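Local atomic coordinates of teicoplanin pseudoaglycone deacetylases Orf2 (Actinoplanes teichomyceticus, PDB entry 3DFF), a protein that acts as a zinc-dependent deacetylase on the teicoplanin pseudoaglycone in lipoglycopeptide antibiotic biosynthesis, probably by hydrolysing an amide bond. Residues 242-245 with 246-249; 22-25 with 26-30; 217-220 with 221-225; 70-73 with 74-78. All blocks are in the same frame, centred on the assembly; numbering follows the deposited sequence.

Interaction 1. Residues 242-245 with 246-249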
ATOM      1  N   ASN A 242      -5.144  10.582 -16.827  1.00 35.70           N
ATOM      2  CA  ASN A 242      -3.725  10.898 -16.966  1.00 33.46           C
ATOM      3  C   ASN A 242      -2.826  10.343 -15.861  1.00 31.27           C
ATOM      4  O   ASN A 242      -1.802  10.955 -15.542  1.00 30.24           O
ATOM      5  CB  ASN A 242      -3.563  12.421 -17.011  1.00 33.78           C
ATOM      6  CG  ASN A 242      -3.989  13.081 -15.711  1.00 35.94           C
ATOM      7  OD1 ASN A 242      -4.688  12.471 -14.898  1.00 37.37           O
ATOM      8  ND2 ASN A 242      -3.564  14.328 -15.501  1.00 37.16           N
ATOM      9  N   LEU A 243      -3.201   9.208 -15.265  1.00 28.69           N
ATOM     10  CA  LEU A 243      -2.366   8.614 -14.210  1.00 26.67           C
ATOM     11  C   LEU A 243      -0.911   8.456 -14.627  1.00 25.57           C
ATOM     12  O   LEU A 243      -0.013   8.902 -13.921  1.00 25.15           O
ATOM     13  CB  LEU A 243      -2.920   7.264 -13.727  1.00 26.69           C
ATOM     14  CG  LEU A 243      -2.044   6.539 -12.682  1.00 25.23           C
ATOM     15  CD1 LEU A 243      -2.120   7.192 -11.300  1.00 25.36           C
ATOM     16  CD2 LEU A 243      -2.385   5.048 -12.599  1.00 26.38           C
ATOM     17  N   PHE A 244      -0.667   7.812 -15.760  1.00 24.89           N
ATOM     18  CA  PHE A 244       0.712   7.524 -16.147  1.00 24.86           C
ATOM     19  C   PHE A 244       1.486   8.805 -16.456  1.00 24.85           C
ATOM     20  O   PHE A 244       2.669   8.909 -16.132  1.00 23.96           O
ATOM     21  CB  PHE A 244       0.776   6.483 -17.266  1.00 25.12           C
ATOM     22  CG  PHE A 244       0.243   5.132 -16.846  1.00 25.52           C
ATOM     23  CD1 PHE A 244       0.701   4.535 -15.677  1.00 23.91           C
ATOM     24  CD2 PHE A 244      -0.737   4.486 -17.586  1.00 27.95           C
ATOM     25  CE1 PHE A 244       0.215   3.303 -15.258  1.00 25.20           C
ATOM     26  CE2 PHE A 244      -1.231   3.242 -17.176  1.00 28.14           C
ATOM     27  CZ  PHE A 244      -0.748   2.657 -16.000  1.00 26.44           C
ATOM     28  N   ASP A 245       0.806   9.793 -17.035  1.00 25.36           N
ATOM     29  CA  ASP A 245       1.434  11.109 -17.238  1.00 25.11           C
ATOM     30  C   ASP A 245       1.848  11.756 -15.914  1.00 24.67           C
ATOM     31  O   ASP A 245       2.944  12.307 -15.796  1.00 24.11           O
ATOM     32  CB  ASP A 245       0.500  12.039 -18.014  1.00 26.46           C
ATOM     33  CG  ASP A 245       0.424  11.689 -19.475  1.00 27.49           C
ATOM     34  OD1 ASP A 245       1.173  10.792 -19.927  1.00 31.75           O
ATOM     35  OD2 ASP A 245      -0.386  12.318 -20.182  1.00 32.36           O
ATOM     36  N   ARG A 246       0.963  11.685 -14.924  1.00 23.81           N
ATOM     37  CA  ARG A 246       1.240  12.258 -13.614  1.00 23.67           C
ATOM     38  C   ARG A 246       2.350  11.511 -12.910  1.00 22.67           C
ATOM     39  O   ARG A 246       3.188  12.123 -12.266  1.00 22.95           O
ATOM     40  CB  ARG A 246      -0.031  12.281 -12.763  1.00 24.22           C
ATOM     41  CG  ARG A 246      -0.929  13.469 -13.082  1.00 26.62           C
ATOM     42  CD  ARG A 246      -2.133  13.486 -12.189  1.00 30.34           C
ATOM     43  NE  ARG A 246      -3.141  12.543 -12.663  1.00 34.22           N
ATOM     44  CZ  ARG A 246      -3.599  11.507 -11.968  1.00 35.04           C
ATOM     45  NH1 ARG A 246      -3.155  11.275 -10.741  1.00 37.11           N
ATOM     46  NH2 ARG A 246      -4.520  10.716 -12.497  1.00 35.21           N
ATOM     47  N   LEU A 247       2.371  10.188 -13.058  1.00 22.60           N
ATOM     48  CA  LEU A 247       3.474   9.396 -12.502  1.00 21.52           C
ATOM     49  C   LEU A 247       4.813   9.707 -13.182  1.00 20.87           C
ATOM     50  O   LEU A 247       5.833   9.825 -12.517  1.00 21.12           O
ATOM     51  CB  LEU A 247       3.157   7.900 -12.583  1.00 21.08           C
ATOM     52  CG  LEU A 247       1.955   7.414 -11.758  1.00 21.77           C
ATOM     53  CD1 LEU A 247       1.856   5.898 -11.895  1.00 22.04           C
ATOM     54  CD2 LEU A 247       2.038   7.806 -10.286  1.00 23.97           C
ATOM     55  N   ASP A 248       4.787   9.854 -14.505  1.00 21.79           N
ATOM     56  CA  ASP A 248       5.994  10.199 -15.267  1.00 21.98           C
ATOM     57  C   ASP A 248       6.524  11.581 -14.867  1.00 22.22           C
ATOM     58  O   ASP A 248       7.730  11.752 -14.704  1.00 22.62           O
ATOM     59  CB  ASP A 248       5.687  10.180 -16.763  1.00 22.46           C
ATOM     60  CG  ASP A 248       5.772   8.780 -17.376  1.00 22.54           C
ATOM     61  OD1 ASP A 248       6.421   7.885 -16.791  1.00 26.38           O
ATOM     62  OD2 ASP A 248       5.204   8.590 -18.476  1.00 28.14           O
ATOM     63  N   GLU A 249       5.612  12.540 -14.715  1.00 21.95           N
ATOM     64  CA  GLU A 249       5.970  13.910 -14.359  1.00 22.25           C
ATOM     65  C   GLU A 249       6.535  13.970 -12.948  1.00 21.91           C
ATOM     66  O   GLU A 249       7.501  14.685 -12.677  1.00 21.88           O
ATOM     67  CB  GLU A 249       4.760  14.838 -14.497  1.00 22.67           C
ATOM     68  CG  GLU A 249       5.011  16.327 -14.118  1.00 24.63           C
ATOM     69  CD  GLU A 249       6.236  16.965 -14.808  1.00 28.18           C
ATOM     70  OE1 GLU A 249       6.714  16.438 -15.841  1.00 28.12           O
ATOM     71  OE2 GLU A 249       6.721  18.009 -14.310  1.00 30.37           O
TER
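Asn242 and Arg246 meet through both backbone and side chain at the start of helix 243-254. The backbone O of Asn242 takes the first helical bond, from Arg246 N at 2.9 Å. The side-chain OD1 of Asn242 accepts twice more, from Arg246 NE at 2.7 Å and Arg246 NH2 at 3.0 Å. Both nitrogens come from the same face of the amide, well above its carbonyl plane, while OD1 itself lies nearly in the guanidinium plane. Asn242 CG sits between the backbone N and the carbonyl carbon (chi1 64°), and a bend of the arginine at chi3 (-80°) turns NE and NH2 back to meet the amide. Although Asn242 holds the N-cap position, its side chain makes no capping bond. Instead Leu243 N donates to Asn237 OD1, and Arg246 NH2 has a second acceptor in Leu236 O.

The next three backbone bonds are regular: Leu247 N to Leu243 O (2.8 Å), Asp248 N to Phe244 O (2.8 Å) and Glu249 N to Asp245 O (2.9 Å). On the inward side, Leu247 CD1 lies 4.0 Å from Leu243 CG and 4.2 Å from Phe244 CD1, and these apolar groups suit the side turned to helix 216-226. The carboxylates are met elsewhere: Asp248 OD1 forms a salt bridge with Arg219, and Glu249 OE1 one with Arg252.

A neutral amide oxygen with two guanidinium N-H groups on one side would be polarised by the positive charge. The paired grip should also restrict rotation of the guanidinium, fixing the arginine against the helix start.

Interaction 2. Residues 22-25 with 26-30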
ATOM      1  N   LEU A  22       1.664   0.268  -7.589  1.00 17.50           N
ATOM      2  CA  LEU A  22       1.633   1.700  -7.913  1.00 18.11           C
ATOM      3  C   LEU A  22       2.873   2.434  -7.434  1.00 18.50           C
ATOM      4  O   LEU A  22       3.400   3.320  -8.139  1.00 18.73           O
ATOM      5  CB  LEU A  22       0.430   2.356  -7.236  1.00 17.59           C
ATOM      6  CG  LEU A  22      -0.913   2.123  -7.912  1.00 19.30           C
ATOM      7  CD1 LEU A  22      -2.030   2.474  -6.933  1.00 19.06           C
ATOM      8  CD2 LEU A  22      -1.032   2.936  -9.210  1.00 19.75           C
ATOM      9  N   SER A  23       3.323   2.097  -6.233  1.00 17.76           N
ATOM     10  CA  SER A  23       4.379   2.870  -5.578  1.00 17.99           C
ATOM     11  C   SER A  23       5.779   2.345  -5.832  1.00 18.95           C
ATOM     12  O   SER A  23       6.746   3.119  -5.804  1.00 19.76           O
ATOM     13  CB  SER A  23       4.142   2.955  -4.068  1.00 18.40           C
ATOM     14  OG  SER A  23       2.869   3.504  -3.783  1.00 16.58           O
ATOM     15  N   PHE A  24       5.885   1.039  -6.067  1.00 18.68           N
ATOM     16  CA  PHE A  24       7.189   0.366  -5.989  1.00 20.24           C
ATOM     17  C   PHE A  24       7.315  -0.744  -7.035  1.00 20.27           C
ATOM     18  O   PHE A  24       8.236  -1.560  -6.963  1.00 21.33           O
ATOM     19  CB  PHE A  24       7.391  -0.164  -4.554  1.00 20.39           C
ATOM     20  CG  PHE A  24       8.811  -0.589  -4.221  1.00 21.77           C
ATOM     21  CD1 PHE A  24       9.884   0.285  -4.378  1.00 21.82           C
ATOM     22  CD2 PHE A  24       9.052  -1.857  -3.713  1.00 22.62           C
ATOM     23  CE1 PHE A  24      11.195  -0.119  -4.055  1.00 25.72           C
ATOM     24  CE2 PHE A  24      10.348  -2.272  -3.386  1.00 26.12           C
ATOM     25  CZ  PHE A  24      11.419  -1.407  -3.558  1.00 23.39           C
ATOM     26  N   GLY A  25       6.418  -0.754  -8.017  1.00 20.84           N
ATOM     27  CA  GLY A  25       6.384  -1.823  -9.011  1.00 21.94           C
ATOM     28  C   GLY A  25       7.687  -1.907  -9.792  1.00 23.31           C
ATOM     29  O   GLY A  25       8.153  -2.995 -10.094  1.00 23.13           O
ATOM     30  N   ALA A  26       8.263  -0.753 -10.122  1.00 24.37           N
ATOM     31  CA  ALA A  26       9.556  -0.746 -10.832  1.00 25.23           C
ATOM     32  C   ALA A  26      10.646  -1.379  -9.967  1.00 25.58           C
ATOM     33  O   ALA A  26      11.397  -2.232 -10.449  1.00 26.29           O
ATOM     34  CB  ALA A  26       9.945   0.668 -11.268  1.00 25.29           C
ATOM     35  N   GLY A  27      10.710  -0.980  -8.695  1.00 25.41           N
ATOM     36  CA  GLY A  27      11.623  -1.567  -7.702  1.00 25.74           C
ATOM     37  C   GLY A  27      11.462  -3.070  -7.522  1.00 25.83           C
ATOM     38  O   GLY A  27      12.456  -3.818  -7.453  1.00 26.61           O
ATOM     39  N   LEU A  28      10.213  -3.520  -7.433  1.00 24.99           N
ATOM     40  CA  LEU A  28       9.929  -4.947  -7.296  1.00 25.42           C
ATOM     41  C   LEU A  28      10.413  -5.729  -8.518  1.00 26.21           C
ATOM     42  O   LEU A  28      11.037  -6.788  -8.372  1.00 26.70           O
ATOM     43  CB  LEU A  28       8.430  -5.175  -7.115  1.00 24.53           C
ATOM     44  CG  LEU A  28       7.867  -4.638  -5.800  1.00 24.30           C
ATOM     45  CD1 LEU A  28       6.356  -4.675  -5.846  1.00 24.63           C
ATOM     46  CD2 LEU A  28       8.402  -5.432  -4.596  1.00 24.50           C
ATOM     47  N   ALA A  29      10.099  -5.209  -9.703  1.00 27.02           N
ATOM     48  CA  ALA A  29      10.466  -5.852 -10.965  1.00 28.25           C
ATOM     49  C   ALA A  29      11.990  -5.900 -11.114  1.00 29.21           C
ATOM     50  O   ALA A  29      12.541  -6.919 -11.554  1.00 29.38           O
ATOM     51  CB  ALA A  29       9.832  -5.123 -12.129  1.00 28.26           C
ATOM     52  N   GLN A  30      12.651  -4.811 -10.723  1.00 29.63           N
ATOM     53  CA  GLN A  30      14.122  -4.733 -10.733  1.00 31.23           C
ATOM     54  C   GLN A  30      14.722  -5.817  -9.852  1.00 31.24           C
ATOM     55  O   GLN A  30      15.630  -6.545 -10.282  1.00 31.47           O
ATOM     56  CB  GLN A  30      14.602  -3.347 -10.266  1.00 31.62           C
ATOM     57  CG  GLN A  30      16.128  -3.179 -10.147  1.00 34.88           C
ATOM     58  CD  GLN A  30      16.817  -2.984 -11.491  1.00 37.62           C
ATOM     59  OE1 GLN A  30      16.182  -3.011 -12.550  1.00 40.37           O
ATOM     60  NE2 GLN A  30      18.131  -2.782 -11.454  1.00 39.70           N
TER
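Ala26 stands at the junction with Gly25 where the helix kinks, since neither Ala26 N nor Gly27 N is bonded to the preceding turn. Both are supplied from outside by one carboxylate, Glu262 OE1 accepting from Ala26 N and OE2 from Gly27 N. A small alanine suits this buried place beside Val214.

Gly27 comes next, and its CA lies over the face of the Phe24 ring, 4.1 Å from the ring centroid and 18° off the normal. The contact is a CH-pi interaction, nearest the ring's CE1. Glycine fits because it has no side chain to stand between helix backbone and ring. Phe24 reaches the spot with CG placed opposite its backbone N (chi1 -166°), from a backbone whose phi of -144° departs from the helical value.

The kinked helix 19-33 is the connection of a beta-alpha-beta unit between strands 9-14 and 37-42, and Asp19 near its start is a zinc ligand.

Leu28 restores the regular pattern. Its N donates to Phe24 O at 2.8 Å, while the side chain crosses the phenylalanine at about a right angle. CG and CD2 each come to 3.7 Å from Phe24 CD2. The branched leucine thus packs on the ring and also on Val38 and Val40 of strand 37-42.

Ala29 N is hydrogen-bonded to Gly25 O at 3.0 Å. Its compact CB, 3.4 Å from the same oxygen, leaves room for the close approach of Met218 and Gln221 on helix 216-226.

Interaction 3. Residues 217-220 with 221-225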
ATOM      1  N   GLU A 217      12.393  -0.452 -19.711  1.00 30.47           N
ATOM      2  CA  GLU A 217      11.703  -1.744 -19.722  1.00 31.62           C
ATOM      3  C   GLU A 217      10.955  -1.983 -18.409  1.00 31.49           C
ATOM      4  O   GLU A 217       9.848  -2.544 -18.407  1.00 31.53           O
ATOM      5  CB  GLU A 217      12.701  -2.882 -19.991  1.00 32.08           C
ATOM      6  CG  GLU A 217      13.211  -2.949 -21.441  1.00 34.58           C
ATOM      7  CD  GLU A 217      14.178  -1.826 -21.804  1.00 36.99           C
ATOM      8  OE1 GLU A 217      14.928  -1.356 -20.916  1.00 34.82           O
ATOM      9  OE2 GLU A 217      14.188  -1.419 -22.990  1.00 39.46           O
HETATM   10  N   MSE A 218      11.567  -1.548 -17.309  1.00 31.19           N
HETATM   11  CA  MSE A 218      10.980  -1.665 -15.967  1.00 31.87           C
HETATM   12  C   MSE A 218       9.809  -0.708 -15.787  1.00 30.20           C
HETATM   13  O   MSE A 218       8.821  -1.047 -15.135  1.00 29.53           O
HETATM   14  CB  MSE A 218      12.017  -1.387 -14.885  1.00 32.95           C
HETATM   15  CG  MSE A 218      13.219  -2.334 -14.854  1.00 39.83           C
HETATM   16 SE   MSE A 218      12.729  -4.213 -14.638  1.00 57.36          SE
HETATM   17  CE  MSE A 218      12.772  -4.773 -16.513  1.00 51.45           C
ATOM     18  N   ARG A 219       9.929   0.502 -16.333  1.00 28.21           N
ATOM     19  CA  ARG A 219       8.813   1.436 -16.291  1.00 26.72           C
ATOM     20  C   ARG A 219       7.635   0.839 -17.044  1.00 26.75           C
ATOM     21  O   ARG A 219       6.497   0.891 -16.572  1.00 25.67           O
ATOM     22  CB  ARG A 219       9.196   2.801 -16.883  1.00 26.91           C
ATOM     23  CG  ARG A 219       8.007   3.753 -17.038  1.00 25.37           C
ATOM     24  CD  ARG A 219       8.332   4.947 -17.937  1.00 26.42           C
ATOM     25  NE  ARG A 219       7.134   5.633 -18.435  1.00 25.64           N
ATOM     26  CZ  ARG A 219       6.395   5.257 -19.484  1.00 26.03           C
ATOM     27  NH1 ARG A 219       6.680   4.155 -20.177  1.00 26.44           N
ATOM     28  NH2 ARG A 219       5.330   5.971 -19.827  1.00 25.80           N
ATOM     29  N   SER A 220       7.906   0.278 -18.224  1.00 25.81           N
ATOM     30  CA  SER A 220       6.857  -0.300 -19.035  1.00 26.36           C
ATOM     31  C   SER A 220       6.191  -1.444 -18.262  1.00 25.80           C
ATOM     32  O   SER A 220       4.968  -1.568 -18.258  1.00 25.53           O
ATOM     33  CB  SER A 220       7.426  -0.801 -20.372  1.00 26.62           C
ATOM     34  OG  SER A 220       6.393  -1.314 -21.193  1.00 28.97           O
ATOM     35  N   GLN A 221       7.012  -2.249 -17.599  1.00 25.51           N
ATOM     36  CA  GLN A 221       6.524  -3.431 -16.891  1.00 25.18           C
ATOM     37  C   GLN A 221       5.648  -2.993 -15.722  1.00 24.49           C
ATOM     38  O   GLN A 221       4.533  -3.492 -15.558  1.00 24.09           O
ATOM     39  CB  GLN A 221       7.701  -4.268 -16.412  1.00 25.93           C
ATOM     40  CG  GLN A 221       7.317  -5.648 -15.930  1.00 28.87           C
ATOM     41  CD  GLN A 221       8.521  -6.466 -15.547  1.00 32.18           C
ATOM     42  OE1 GLN A 221       9.660  -5.971 -15.537  1.00 35.13           O
ATOM     43  NE2 GLN A 221       8.289  -7.739 -15.235  1.00 32.75           N
ATOM     44  N   LYS A 222       6.144  -2.033 -14.948  1.00 23.72           N
ATOM     45  CA  LYS A 222       5.366  -1.439 -13.858  1.00 22.63           C
ATOM     46  C   LYS A 222       4.008  -0.948 -14.365  1.00 22.35           C
ATOM     47  O   LYS A 222       2.966  -1.302 -13.819  1.00 22.50           O
ATOM     48  CB  LYS A 222       6.111  -0.266 -13.228  1.00 22.48           C
ATOM     49  CG  LYS A 222       5.309   0.390 -12.065  1.00 21.45           C
ATOM     50  CD  LYS A 222       5.965   1.684 -11.571  1.00 21.12           C
ATOM     51  CE  LYS A 222       5.068   2.377 -10.541  1.00 22.02           C
ATOM     52  NZ  LYS A 222       5.792   3.409  -9.727  1.00 21.59           N
ATOM     53  N   PHE A 223       4.013  -0.090 -15.384  1.00 22.02           N
ATOM     54  CA  PHE A 223       2.771   0.495 -15.885  1.00 22.19           C
ATOM     55  C   PHE A 223       1.804  -0.555 -16.431  1.00 22.67           C
ATOM     56  O   PHE A 223       0.604  -0.447 -16.214  1.00 23.22           O
ATOM     57  CB  PHE A 223       3.059   1.602 -16.926  1.00 22.17           C
ATOM     58  CG  PHE A 223       3.627   2.884 -16.332  1.00 23.36           C
ATOM     59  CD1 PHE A 223       4.008   2.971 -14.992  1.00 22.75           C
ATOM     60  CD2 PHE A 223       3.799   4.004 -17.147  1.00 23.35           C
ATOM     61  CE1 PHE A 223       4.548   4.163 -14.457  1.00 23.57           C
ATOM     62  CE2 PHE A 223       4.333   5.189 -16.632  1.00 23.96           C
ATOM     63  CZ  PHE A 223       4.711   5.275 -15.292  1.00 23.46           C
ATOM     64  N   GLN A 224       2.328  -1.576 -17.125  1.00 22.89           N
ATOM     65  CA  GLN A 224       1.495  -2.691 -17.588  1.00 22.71           C
ATOM     66  C   GLN A 224       0.886  -3.414 -16.377  1.00 22.01           C
ATOM     67  O   GLN A 224      -0.272  -3.807 -16.412  1.00 22.08           O
ATOM     68  CB  GLN A 224       2.309  -3.680 -18.424  1.00 24.05           C
ATOM     69  CG  GLN A 224       2.628  -3.182 -19.828  1.00 24.83           C
ATOM     70  CD  GLN A 224       3.784  -3.916 -20.478  1.00 30.34           C
ATOM     71  OE1 GLN A 224       4.225  -4.969 -20.013  1.00 31.71           O
ATOM     72  NE2 GLN A 224       4.291  -3.350 -21.570  1.00 31.32           N
ATOM     73  N   ALA A 225       1.671  -3.571 -15.318  1.00 21.72           N
ATOM     74  CA  ALA A 225       1.190  -4.234 -14.095  1.00 21.14           C
ATOM     75  C   ALA A 225       0.078  -3.421 -13.429  1.00 21.33           C
ATOM     76  O   ALA A 225      -0.959  -3.972 -13.043  1.00 21.83           O
ATOM     77  CB  ALA A 225       2.331  -4.492 -13.127  1.00 20.75           C
TER
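Glu217 joins the following turn through its backbone, its O accepting from Gln221 N at 3.0 Å. The acidic side chain leads outward, as befits an exposed helix position.

Met218, modelled as selenomethionine, also accepts through O, from Lys222 N. Its chain bends at chi2 and chi3 and runs beside that of Gln221, bringing CE to 3.5 Å from Gln221 OE1. Gln221 NE2 donates to His85 O.

Arg219 CG lies over the face of the Phe223 ring, 4.0 Å from its centroid, in a CH-pi interaction. With the chain extended from CG to NE, the guanidinium turns one face to the ring's CD2-CE2 edge, the two planes 60° apart, with NE 3.4 Å from Phe223 CE2. An arginine suits this place because its aliphatic part meets the aromatic face while NE pairs with Asp248.

Ser220 O accepts from Gln224 N at 2.9 Å; Gln224 OE1 is hydrogen-bonded to His85 NE2.

Helix 216-226 lies between two others: Met218, Gln221 and Ala225 touch helix 19-33, and Phe223 faces Leu247 of helix 243-254, while Lys222 NZ pairs with Glu262.

Interaction 4. Residues 70-73 with 74-78; sequences DAVL and YRRKE
Asp70 and Tyr74 are joined by a backbone bond, Tyr74 N to Asp70 O at 3.2 Å. Three more bonds of the same kind carry helix 71-85 forward: Arg75 N to Ala71 O, Arg76 N to Val72 O and Lys77 N to Leu73 O. Asp70 is the N-cap. Its OD1 accepts from Leu73 N at 3.1 Å (162° at the hydrogen), approached from above the carboxylate plane. Aspartate suits the position, since a short acidic group can satisfy an N-H of the first turn and its negative charge would interact favourably with the positive end of the helix dipole.

The Tyr74 ring sets an aromatic C-H edge against a backbone oxygen, CD1 lying 3.3 Å from Asp70 O.

Among the nonpolar contacts, Val72 and Arg76 run side by side, with Val72 CG1 3.8 Å from Arg76 NE; the extended arginine reaches past the valine to Ala45 O. More loosely, Leu73 CD1 meets the aliphatic CE of Lys77 at 4.1 Å, leaving the lysine's charged end to go beyond.

The charged end of Arg75 is hydrogen-bonded through NH2 to Leu17 O and makes a cation-pi contact with Trp63. Its side chain comes within about 4 Å of that of the zinc ligand His16, so the N-capped helix start borders the metal site of this PIG-L family fold.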
ATOM      1  N   ASP A  70     -18.377  -9.967  -4.757  1.00 23.42           N
ATOM      2  CA  ASP A  70     -17.247 -10.302  -3.891  1.00 22.49           C
ATOM      3  C   ASP A  70     -16.039  -9.513  -4.384  1.00 21.96           C
ATOM      4  O   ASP A  70     -15.184 -10.031  -5.112  1.00 20.80           O
ATOM      5  CB  ASP A  70     -17.015 -11.825  -3.903  1.00 22.86           C
ATOM      6  CG  ASP A  70     -15.939 -12.281  -2.922  1.00 24.19           C
ATOM      7  OD1 ASP A  70     -15.181 -11.445  -2.404  1.00 24.46           O
ATOM      8  OD2 ASP A  70     -15.834 -13.511  -2.685  1.00 25.73           O
ATOM      9  N   ALA A  71     -15.991  -8.240  -3.979  1.00 19.98           N
ATOM     10  CA  ALA A  71     -14.976  -7.310  -4.439  1.00 20.35           C
ATOM     11  C   ALA A  71     -13.579  -7.744  -4.064  1.00 19.37           C
ATOM     12  O   ALA A  71     -12.653  -7.571  -4.849  1.00 19.67           O
ATOM     13  CB  ALA A  71     -15.261  -5.910  -3.913  1.00 20.88           C
ATOM     14  N   VAL A  72     -13.426  -8.278  -2.854  1.00 18.89           N
ATOM     15  CA  VAL A  72     -12.110  -8.711  -2.406  1.00 18.37           C
ATOM     16  C   VAL A  72     -11.577  -9.811  -3.340  1.00 18.25           C
ATOM     17  O   VAL A  72     -10.400  -9.781  -3.708  1.00 17.64           O
ATOM     18  CB  VAL A  72     -12.124  -9.206  -0.944  1.00 18.61           C
ATOM     19  CG1 VAL A  72     -10.749  -9.786  -0.557  1.00 17.44           C
ATOM     20  CG2 VAL A  72     -12.519  -8.069  -0.003  1.00 18.88           C
ATOM     21  N   LEU A  73     -12.421 -10.773  -3.714  1.00 19.81           N
ATOM     22  CA  LEU A  73     -11.998 -11.810  -4.664  1.00 20.96           C
ATOM     23  C   LEU A  73     -11.540 -11.195  -5.990  1.00 20.42           C
ATOM     24  O   LEU A  73     -10.465 -11.538  -6.484  1.00 21.36           O
ATOM     25  CB  LEU A  73     -13.099 -12.861  -4.907  1.00 21.26           C
ATOM     26  CG  LEU A  73     -12.715 -14.042  -5.803  1.00 23.77           C
ATOM     27  CD1 LEU A  73     -11.537 -14.825  -5.207  1.00 25.00           C
ATOM     28  CD2 LEU A  73     -13.914 -14.935  -6.013  1.00 23.35           C
ATOM     29  N   TYR A  74     -12.341 -10.284  -6.548  1.00 20.51           N
ATOM     30  CA  TYR A  74     -11.983  -9.606  -7.800  1.00 21.52           C
ATOM     31  C   TYR A  74     -10.628  -8.925  -7.654  1.00 20.66           C
ATOM     32  O   TYR A  74      -9.763  -9.064  -8.520  1.00 20.31           O
ATOM     33  CB  TYR A  74     -13.030  -8.567  -8.213  1.00 22.89           C
ATOM     34  CG  TYR A  74     -14.206  -9.111  -9.000  1.00 26.46           C
ATOM     35  CD1 TYR A  74     -15.320  -9.628  -8.345  1.00 28.29           C
ATOM     36  CD2 TYR A  74     -14.215  -9.084 -10.394  1.00 28.25           C
ATOM     37  CE1 TYR A  74     -16.412 -10.139  -9.044  1.00 28.98           C
ATOM     38  CE2 TYR A  74     -15.320  -9.591 -11.117  1.00 28.68           C
ATOM     39  CZ  TYR A  74     -16.408 -10.117 -10.423  1.00 29.21           C
ATOM     40  OH  TYR A  74     -17.496 -10.620 -11.105  1.00 30.17           O
ATOM     41  N   ARG A  75     -10.428  -8.214  -6.546  1.00 18.95           N
ATOM     42  CA  ARG A  75      -9.203  -7.456  -6.337  1.00 18.17           C
ATOM     43  C   ARG A  75      -7.997  -8.347  -6.080  1.00 17.41           C
ATOM     44  O   ARG A  75      -6.863  -8.038  -6.481  1.00 17.58           O
ATOM     45  CB  ARG A  75      -9.401  -6.435  -5.205  1.00 18.56           C
ATOM     46  CG  ARG A  75     -10.372  -5.327  -5.581  1.00 19.13           C
ATOM     47  CD  ARG A  75     -10.316  -4.190  -4.568  1.00 20.04           C
ATOM     48  NE  ARG A  75      -9.041  -3.479  -4.626  1.00 22.34           N
ATOM     49  CZ  ARG A  75      -8.685  -2.524  -3.767  1.00 24.20           C
ATOM     50  NH1 ARG A  75      -9.496  -2.192  -2.775  1.00 24.91           N
ATOM     51  NH2 ARG A  75      -7.510  -1.919  -3.883  1.00 23.54           N
ATOM     52  N   ARG A  76      -8.235  -9.478  -5.414  1.00 16.64           N
ATOM     53  CA  ARG A  76      -7.168 -10.429  -5.194  1.00 17.46           C
ATOM     54  C   ARG A  76      -6.705 -10.984  -6.529  1.00 17.37           C
ATOM     55  O   ARG A  76      -5.500 -11.142  -6.727  1.00 18.57           O
ATOM     56  CB  ARG A  76      -7.632 -11.592  -4.323  1.00 16.86           C
ATOM     57  CG  ARG A  76      -7.560 -11.289  -2.842  1.00 16.79           C
ATOM     58  CD  ARG A  76      -7.998 -12.530  -2.065  1.00 19.07           C
ATOM     59  NE  ARG A  76      -7.927 -12.311  -0.624  1.00 19.96           N
ATOM     60  CZ  ARG A  76      -7.844 -13.293   0.271  1.00 21.62           C
ATOM     61  NH1 ARG A  76      -7.771 -14.554  -0.141  1.00 24.03           N
ATOM     62  NH2 ARG A  76      -7.796 -13.021   1.561  1.00 23.15           N
ATOM     63  N   LYS A  77      -7.652 -11.293  -7.419  1.00 18.69           N
ATOM     64  CA  LYS A  77      -7.284 -11.821  -8.750  1.00 18.88           C
ATOM     65  C   LYS A  77      -6.497 -10.793  -9.556  1.00 19.18           C
ATOM     66  O   LYS A  77      -5.510 -11.143 -10.209  1.00 19.90           O
ATOM     67  CB  LYS A  77      -8.507 -12.302  -9.530  1.00 19.79           C
ATOM     68  CG  LYS A  77      -9.126 -13.548  -8.915  1.00 22.05           C
ATOM     69  CD  LYS A  77     -10.304 -14.044  -9.740  1.00 28.12           C
ATOM     70  CE  LYS A  77     -10.802 -15.372  -9.192  1.00 30.72           C
ATOM     71  NZ  LYS A  77     -12.079 -15.783  -9.840  1.00 32.66           N
ATOM     72  N   GLU A  78      -6.899  -9.523  -9.472  1.00 18.91           N
ATOM     73  CA  GLU A  78      -6.139  -8.442 -10.117  1.00 18.90           C
ATOM     74  C   GLU A  78      -4.715  -8.363  -9.598  1.00 18.54           C
ATOM     75  O   GLU A  78      -3.768  -8.198 -10.383  1.00 18.71           O
ATOM     76  CB  GLU A  78      -6.808  -7.081  -9.891  1.00 18.66           C
ATOM     77  CG  GLU A  78      -8.087  -6.886 -10.622  1.00 21.07           C
ATOM     78  CD  GLU A  78      -8.780  -5.581 -10.276  1.00 20.34           C
ATOM     79  OE1 GLU A  78      -8.340  -4.847  -9.354  1.00 19.65           O
ATOM     80  OE2 GLU A  78      -9.805  -5.317 -10.921  1.00 22.82           O
TER

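Interactions 1, 2 and 3 form one cluster of three helices with interaction 3 in the middle. It is tied to interaction 1 by the salt bridge Asp248 OD1 to Arg219 NE (2.9 Å) and by stacking of Phe244 on Phe223, and to interaction 2 by Lys222 NZ, 2.9 Å from Leu22 O. Interactions 1 and 2 touch only lightly, Leu243 CD2 being 4.2 Å from Leu22 CD2. Interaction 4 stands apart, its centre about 21 to 25 Å from the others, yet it is the one beside the metal site. The zinc ion is about 12 Å from the side chains of Leu243 and Phe24, and about 14 Å from that of Lys222.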